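Local coordinates for protein amphiphysin (Drosophila melanogaster, PDB 1URU) that probably binds and senses curved membranes during endocytosis through a dimeric, coiled-coil BAR domain, at residues A[98-102]-A[225-229]; A[116-121]-A[207-211]. All blocks are in the same frame, centred on the assembly; numbering follows the deposited sequence.

Overall arrangement
Contact 1 (98-102 with 225-229) and contact 2 (116-121 with 207-211) are two places along the antiparallel pairing of helix 92-156 with helix 172-239. Their centres lie about 27 Å apart and their nearest atoms about 16 Å apart, so they do not touch. Along the chain contact 2 is nested inside contact 1, as expected where one long helix folds back on another. The centre of contact 2 is about 9 Å from the chain centre, that of contact 1 about 34 Å. Helix 35-84 completes the three-helix coiled coil of the BAR domain, and the second subunit reaches both contacts, consistent with the elongated, curved dimer of this family.

Contact 1 (A[98-102]-A[225-229]); sequences QTGAS and IYSEL
Helix segments 98-102 and 225-229 run antiparallel at 162°, their axes 10.0 Å apart at closest approach, with Gln98 and Ile225 nearest in backbone register. The side chain of Gln98 carries much of the contact. Bent at its second torsion (chi2 79°), it lies alongside Ile225, the two chains pointing opposite ways, with Gln98 CG 3.7 Å from Ile225 CG2. Its amide ends against the methylenes CB and CG of Glu228, Gln98 OE1 approaching Glu228 CG to 3.4 Å. The amide and carboxylate planes are turned 69° apart. Gln98 CB also touches Leu229 CD2. With an alanine here, CB would remain beside Leu229, but Ile225 CG2 and the Glu228 methylenes would probably lose their cover. Ile225 reaches the other way with its CD1 methyl, which meets Ala101 CB at 3.4 Å and lies near the backbone N of Ser102. The Ile225 CG2 branch, anti to its own N, is thereby turned onto Gln98 O, 3.5 Å away. This is packing within the antiparallel coiled coil of the BAR domain: Met78 and Cys82 of helix 35-84 pack against Thr99, Leu105 packs on Ile225 and Leu95 on Leu229, and Phe212 of the second subunit also packs on Leu229.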
ATOM      1  N   GLN A  98      16.932  12.241  -4.379  1.00 56.27           N
ATOM      2  CA  GLN A  98      16.750  11.040  -3.587  1.00 56.18           C
ATOM      3  C   GLN A  98      15.287  10.585  -3.654  1.00 55.49           C
ATOM      4  O   GLN A  98      14.962   9.422  -3.457  1.00 55.03           O
ATOM      5  CB  GLN A  98      17.175  11.316  -2.158  1.00 56.42           C
ATOM      6  CG  GLN A  98      17.852  10.140  -1.505  1.00 57.44           C
ATOM      7  CD  GLN A  98      19.289   9.970  -1.897  1.00 58.24           C
ATOM      8  OE1 GLN A  98      19.997  10.941  -2.112  1.00 60.05           O
ATOM      9  NE2 GLN A  98      19.738   8.723  -1.958  1.00 59.85           N
ATOM     10  N   THR A  99      14.421  11.532  -3.958  1.00 55.02           N
ATOM     11  CA  THR A  99      13.025  11.271  -4.236  1.00 54.72           C
ATOM     12  C   THR A  99      12.826  10.537  -5.556  1.00 54.54           C
ATOM     13  O   THR A  99      12.055   9.585  -5.619  1.00 54.60           O
ATOM     14  CB  THR A  99      12.308  12.615  -4.274  1.00 54.75           C
ATOM     15  OG1 THR A  99      12.054  13.023  -2.934  1.00 54.40           O
ATOM     16  CG2 THR A  99      10.932  12.544  -4.956  1.00 55.00           C
ATOM     17  N   GLY A 100      13.491  10.998  -6.615  1.00 54.33           N
ATOM     18  CA  GLY A 100      13.424  10.332  -7.906  1.00 54.16           C
ATOM     19  C   GLY A 100      13.963   8.907  -7.809  1.00 53.82           C
ATOM     20  O   GLY A 100      13.376   7.976  -8.361  1.00 54.40           O
ATOM     21  N   ALA A 101      15.058   8.732  -7.077  1.00 52.90           N
ATOM     22  CA  ALA A 101      15.620   7.415  -6.829  1.00 52.79           C
ATOM     23  C   ALA A 101      14.568   6.444  -6.272  1.00 52.77           C
ATOM     24  O   ALA A 101      14.533   5.263  -6.650  1.00 52.59           O
ATOM     25  CB  ALA A 101      16.803   7.530  -5.862  1.00 52.67           C
ATOM     26  N   SER A 102      13.727   6.961  -5.372  1.00 52.36           N
ATOM     27  CA  SER A 102      12.640   6.209  -4.755  1.00 52.16           C
ATOM     28  C   SER A 102      11.552   5.807  -5.744  1.00 51.80           C
ATOM     29  O   SER A 102      11.048   4.689  -5.698  1.00 51.86           O
ATOM     30  CB  SER A 102      12.016   7.037  -3.636  1.00 52.05           C
ATOM     31  OG  SER A 102      11.033   6.287  -2.953  1.00 53.31           O
ATOM     32  N   ILE A 225      17.850   5.064   1.006  1.00 51.17           N
ATOM     33  CA  ILE A 225      17.360   6.342   0.504  1.00 50.85           C
ATOM     34  C   ILE A 225      16.851   7.203   1.634  1.00 50.63           C
ATOM     35  O   ILE A 225      17.126   8.405   1.691  1.00 49.98           O
ATOM     36  CB  ILE A 225      16.200   6.113  -0.436  1.00 50.72           C
ATOM     37  CG1 ILE A 225      16.699   5.481  -1.725  1.00 51.43           C
ATOM     38  CG2 ILE A 225      15.405   7.436  -0.640  1.00 50.90           C
ATOM     39  CD1 ILE A 225      15.969   5.953  -2.976  1.00 53.25           C
ATOM     40  N   TYR A 226      16.066   6.577   2.502  1.00 50.67           N
ATOM     41  CA  TYR A 226      15.453   7.278   3.614  1.00 50.86           C
ATOM     42  C   TYR A 226      16.486   7.733   4.649  1.00 51.57           C
ATOM     43  O   TYR A 226      16.242   8.744   5.280  1.00 52.02           O
ATOM     44  CB  TYR A 226      14.286   6.477   4.248  1.00 50.41           C
ATOM     45  CG  TYR A 226      12.951   6.704   3.538  1.00 48.64           C
ATOM     46  CD1 TYR A 226      12.243   5.659   2.930  1.00 48.69           C
ATOM     47  CD2 TYR A 226      12.419   7.967   3.448  1.00 47.31           C
ATOM     48  CE1 TYR A 226      11.022   5.896   2.267  1.00 47.49           C
ATOM     49  CE2 TYR A 226      11.229   8.209   2.804  1.00 47.70           C
ATOM     50  CZ  TYR A 226      10.529   7.184   2.220  1.00 46.88           C
ATOM     51  OH  TYR A 226       9.359   7.506   1.600  1.00 43.89           O
ATOM     52  N   SER A 227      17.632   7.060   4.814  1.00 52.28           N
ATOM     53  CA  SER A 227      18.641   7.601   5.743  1.00 52.80           C
ATOM     54  C   SER A 227      19.418   8.709   5.072  1.00 53.87           C
ATOM     55  O   SER A 227      19.920   9.604   5.738  1.00 54.33           O
ATOM     56  CB  SER A 227      19.587   6.550   6.335  1.00 52.68           C
ATOM     57  OG  SER A 227      20.280   5.839   5.358  1.00 51.12           O
ATOM     58  N   GLU A 228      19.527   8.664   3.753  1.00 54.76           N
ATOM     59  CA  GLU A 228      20.051   9.815   3.036  1.00 55.50           C
ATOM     60  C   GLU A 228      19.138  11.026   3.289  1.00 55.47           C
ATOM     61  O   GLU A 228      19.616  12.124   3.540  1.00 56.05           O
ATOM     62  CB  GLU A 228      20.190   9.517   1.532  1.00 56.06           C
ATOM     63  CG  GLU A 228      21.434  10.098   0.861  1.00 57.65           C
ATOM     64  CD  GLU A 228      22.726   9.770   1.610  1.00 60.77           C
ATOM     65  OE1 GLU A 228      22.978  10.405   2.668  1.00 63.08           O
ATOM     66  OE2 GLU A 228      23.494   8.892   1.146  1.00 60.37           O
ATOM     67  N   LEU A 229      17.826  10.804   3.243  1.00 55.27           N
ATOM     68  CA  LEU A 229      16.833  11.857   3.418  1.00 54.83           C
ATOM     69  C   LEU A 229      16.858  12.378   4.857  1.00 54.76           C
ATOM     70  O   LEU A 229      16.784  13.583   5.115  1.00 54.00           O
ATOM     71  CB  LEU A 229      15.433  11.316   3.084  1.00 54.83           C
ATOM     72  CG  LEU A 229      15.056  11.178   1.609  1.00 54.25           C
ATOM     73  CD1 LEU A 229      13.743  10.458   1.479  1.00 54.14           C
ATOM     74  CD2 LEU A 229      14.970  12.527   0.945  1.00 54.05           C
TER

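Contact 2 (A[116-121]-A[207-211]); sequences QVLIPL and NLQTL
The side-chain amide of Asn207 is the flat group that meets segment 116-121. Val117 CG1 stands over one face, off centre and 4.2 Å from Asn207 CG, while Pro120 and Leu121 flank the amide from the opposite side of its plane, displaced outward. By its rim lies Val117 O, 3.8 Å from Asn207 CG. The Asn207 side chain stands roughly perpendicular to those of Val117 and Leu121. Toward Thr210 and Leu211 the contact is apolar. Val117 places CG1 anti to its backbone N (chi1 -172°), which sends that methyl to Leu211 CB at 4.0 Å, while Val117 CG2 packs on Leu211 CA at 3.9 Å. Thr210 lies alongside Val117 but points the other way: its methyl CG2 is 4.0 Å from Val117 CG2 and 3.9 Å from Gln116 CB, and its hydroxyl is hydrogen-bonded to Thr206 O within its own helix. The two segments run antiparallel at 161° with axes 9.2 Å apart, and the first is kinked at Gln116 and Pro120; proline has no N-H to give to the preceding turn. Phe60 of helix 35-84 packs against both Val117 and Leu211, and Leu56 against Leu121, joining all three helices of the bundle, while Val81 of the second subunit packs on Leu208.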
ATOM      1  N   GLN A 116       8.013 -11.128 -12.822  1.00 45.22           N
ATOM      2  CA  GLN A 116       8.853 -12.246 -12.375  1.00 45.04           C
ATOM      3  C   GLN A 116       8.145 -13.161 -11.351  1.00 44.58           C
ATOM      4  O   GLN A 116       8.237 -14.366 -11.467  1.00 44.45           O
ATOM      5  CB  GLN A 116      10.191 -11.738 -11.809  1.00 45.04           C
ATOM      6  CG  GLN A 116      11.280 -11.466 -12.846  1.00 46.39           C
ATOM      7  CD  GLN A 116      10.978 -10.256 -13.749  1.00 48.75           C
ATOM      8  OE1 GLN A 116      10.921  -9.114 -13.289  1.00 49.43           O
ATOM      9  NE2 GLN A 116      10.772 -10.517 -15.036  1.00 52.15           N
ATOM     10  N   VAL A 117       7.421 -12.600 -10.378  1.00 44.30           N
ATOM     11  CA  VAL A 117       6.804 -13.407  -9.319  1.00 44.22           C
ATOM     12  C   VAL A 117       5.457 -13.923  -9.742  1.00 44.53           C
ATOM     13  O   VAL A 117       5.135 -15.084  -9.500  1.00 44.88           O
ATOM     14  CB  VAL A 117       6.548 -12.643  -7.996  1.00 44.02           C
ATOM     15  CG1 VAL A 117       6.101 -13.620  -6.919  1.00 44.11           C
ATOM     16  CG2 VAL A 117       7.761 -11.891  -7.517  1.00 43.60           C
ATOM     17  N   LEU A 118       4.668 -13.048 -10.362  1.00 44.76           N
ATOM     18  CA  LEU A 118       3.255 -13.311 -10.618  1.00 44.83           C
ATOM     19  C   LEU A 118       3.041 -14.319 -11.711  1.00 44.96           C
ATOM     20  O   LEU A 118       2.220 -15.201 -11.525  1.00 45.10           O
ATOM     21  CB  LEU A 118       2.491 -12.030 -10.970  1.00 44.89           C
ATOM     22  CG  LEU A 118       1.048 -12.226 -11.452  1.00 45.72           C
ATOM     23  CD1 LEU A 118       0.158 -12.748 -10.335  1.00 46.82           C
ATOM     24  CD2 LEU A 118       0.491 -10.940 -11.986  1.00 45.57           C
ATOM     25  N   ILE A 119       3.738 -14.180 -12.847  1.00 45.22           N
ATOM     26  CA  ILE A 119       3.463 -15.016 -14.029  1.00 45.45           C
ATOM     27  C   ILE A 119       3.696 -16.519 -13.767  1.00 45.95           C
ATOM     28  O   ILE A 119       2.854 -17.331 -14.142  1.00 46.75           O
ATOM     29  CB  ILE A 119       4.243 -14.539 -15.304  1.00 45.69           C
ATOM     30  CG1 ILE A 119       3.444 -13.509 -16.096  1.00 46.57           C
ATOM     31  CG2 ILE A 119       4.505 -15.681 -16.269  1.00 45.26           C
ATOM     32  CD1 ILE A 119       3.675 -12.136 -15.658  1.00 48.03           C
ATOM     33  N   PRO A 120       4.824 -16.924 -13.180  1.00 45.87           N
ATOM     34  CA  PRO A 120       4.958 -18.318 -12.764  1.00 45.66           C
ATOM     35  C   PRO A 120       3.816 -18.762 -11.874  1.00 45.77           C
ATOM     36  O   PRO A 120       3.448 -19.930 -11.936  1.00 45.92           O
ATOM     37  CB  PRO A 120       6.299 -18.333 -12.010  1.00 45.32           C
ATOM     38  CG  PRO A 120       7.064 -17.311 -12.661  1.00 45.29           C
ATOM     39  CD  PRO A 120       6.078 -16.183 -12.943  1.00 45.84           C
ATOM     40  N   LEU A 121       3.271 -17.862 -11.055  1.00 45.94           N
ATOM     41  CA  LEU A 121       2.183 -18.241 -10.136  1.00 45.71           C
ATOM     42  C   LEU A 121       0.902 -18.516 -10.891  1.00 45.67           C
ATOM     43  O   LEU A 121       0.183 -19.456 -10.558  1.00 45.15           O
ATOM     44  CB  LEU A 121       1.956 -17.167  -9.083  1.00 45.43           C
ATOM     45  CG  LEU A 121       0.881 -17.371  -8.009  1.00 45.24           C
ATOM     46  CD1 LEU A 121       0.982 -18.718  -7.293  1.00 45.50           C
ATOM     47  CD2 LEU A 121       0.927 -16.190  -7.011  1.00 42.14           C
ATOM     48  N   ASN A 207       9.245 -19.715  -6.397  1.00 48.97           N
ATOM     49  CA  ASN A 207       8.388 -18.519  -6.367  1.00 48.84           C
ATOM     50  C   ASN A 207       8.694 -17.636  -5.191  1.00 48.76           C
ATOM     51  O   ASN A 207       8.914 -16.444  -5.341  1.00 49.42           O
ATOM     52  CB  ASN A 207       6.894 -18.874  -6.349  1.00 48.96           C
ATOM     53  CG  ASN A 207       6.005 -17.805  -7.053  1.00 48.89           C
ATOM     54  OD1 ASN A 207       6.363 -17.233  -8.089  1.00 47.62           O
ATOM     55  ND2 ASN A 207       4.835 -17.565  -6.491  1.00 49.69           N
ATOM     56  N   LEU A 208       8.717 -18.220  -4.005  1.00 48.67           N
ATOM     57  CA  LEU A 208       9.101 -17.474  -2.804  1.00 48.27           C
ATOM     58  C   LEU A 208      10.537 -16.917  -2.852  1.00 48.18           C
ATOM     59  O   LEU A 208      10.785 -15.876  -2.288  1.00 49.07           O
ATOM     60  CB  LEU A 208       8.874 -18.328  -1.552  1.00 47.91           C
ATOM     61  CG  LEU A 208       7.429 -18.793  -1.301  1.00 46.98           C
ATOM     62  CD1 LEU A 208       7.328 -19.571  -0.021  1.00 46.68           C
ATOM     63  CD2 LEU A 208       6.484 -17.618  -1.231  1.00 47.10           C
ATOM     64  N   GLN A 209      11.474 -17.578  -3.524  1.00 48.23           N
ATOM     65  CA  GLN A 209      12.856 -17.068  -3.624  1.00 48.50           C
ATOM     66  C   GLN A 209      12.827 -15.775  -4.389  1.00 47.75           C
ATOM     67  O   GLN A 209      13.428 -14.790  -3.975  1.00 48.19           O
ATOM     68  CB  GLN A 209      13.793 -18.054  -4.341  1.00 49.00           C
ATOM     69  CG  GLN A 209      15.321 -17.726  -4.326  1.00 52.33           C
ATOM     70  CD  GLN A 209      15.764 -16.361  -4.981  1.00 55.87           C
ATOM     71  OE1 GLN A 209      15.854 -16.224  -6.217  1.00 55.79           O
ATOM     72  NE2 GLN A 209      16.063 -15.378  -4.124  1.00 58.51           N
ATOM     73  N   THR A 210      12.126 -15.779  -5.515  1.00 47.08           N
ATOM     74  CA  THR A 210      11.914 -14.558  -6.307  1.00 46.36           C
ATOM     75  C   THR A 210      11.201 -13.478  -5.492  1.00 46.01           C
ATOM     76  O   THR A 210      11.631 -12.327  -5.484  1.00 45.61           O
ATOM     77  CB  THR A 210      11.059 -14.850  -7.559  1.00 46.37           C
ATOM     78  OG1 THR A 210      11.546 -16.004  -8.245  1.00 45.75           O
ATOM     79  CG2 THR A 210      11.181 -13.749  -8.582  1.00 46.35           C
ATOM     80  N   LEU A 211      10.109 -13.859  -4.824  1.00 45.64           N
ATOM     81  CA  LEU A 211       9.304 -12.908  -4.057  1.00 45.42           C
ATOM     82  C   LEU A 211      10.129 -12.309  -2.940  1.00 45.34           C
ATOM     83  O   LEU A 211      10.147 -11.105  -2.771  1.00 45.61           O
ATOM     84  CB  LEU A 211       8.046 -13.556  -3.462  1.00 44.95           C
ATOM     85  CG  LEU A 211       7.266 -12.707  -2.453  1.00 43.72           C
ATOM     86  CD1 LEU A 211       6.780 -11.420  -3.090  1.00 44.05           C
ATOM     87  CD2 LEU A 211       6.097 -13.468  -1.863  1.00 43.45           C
TER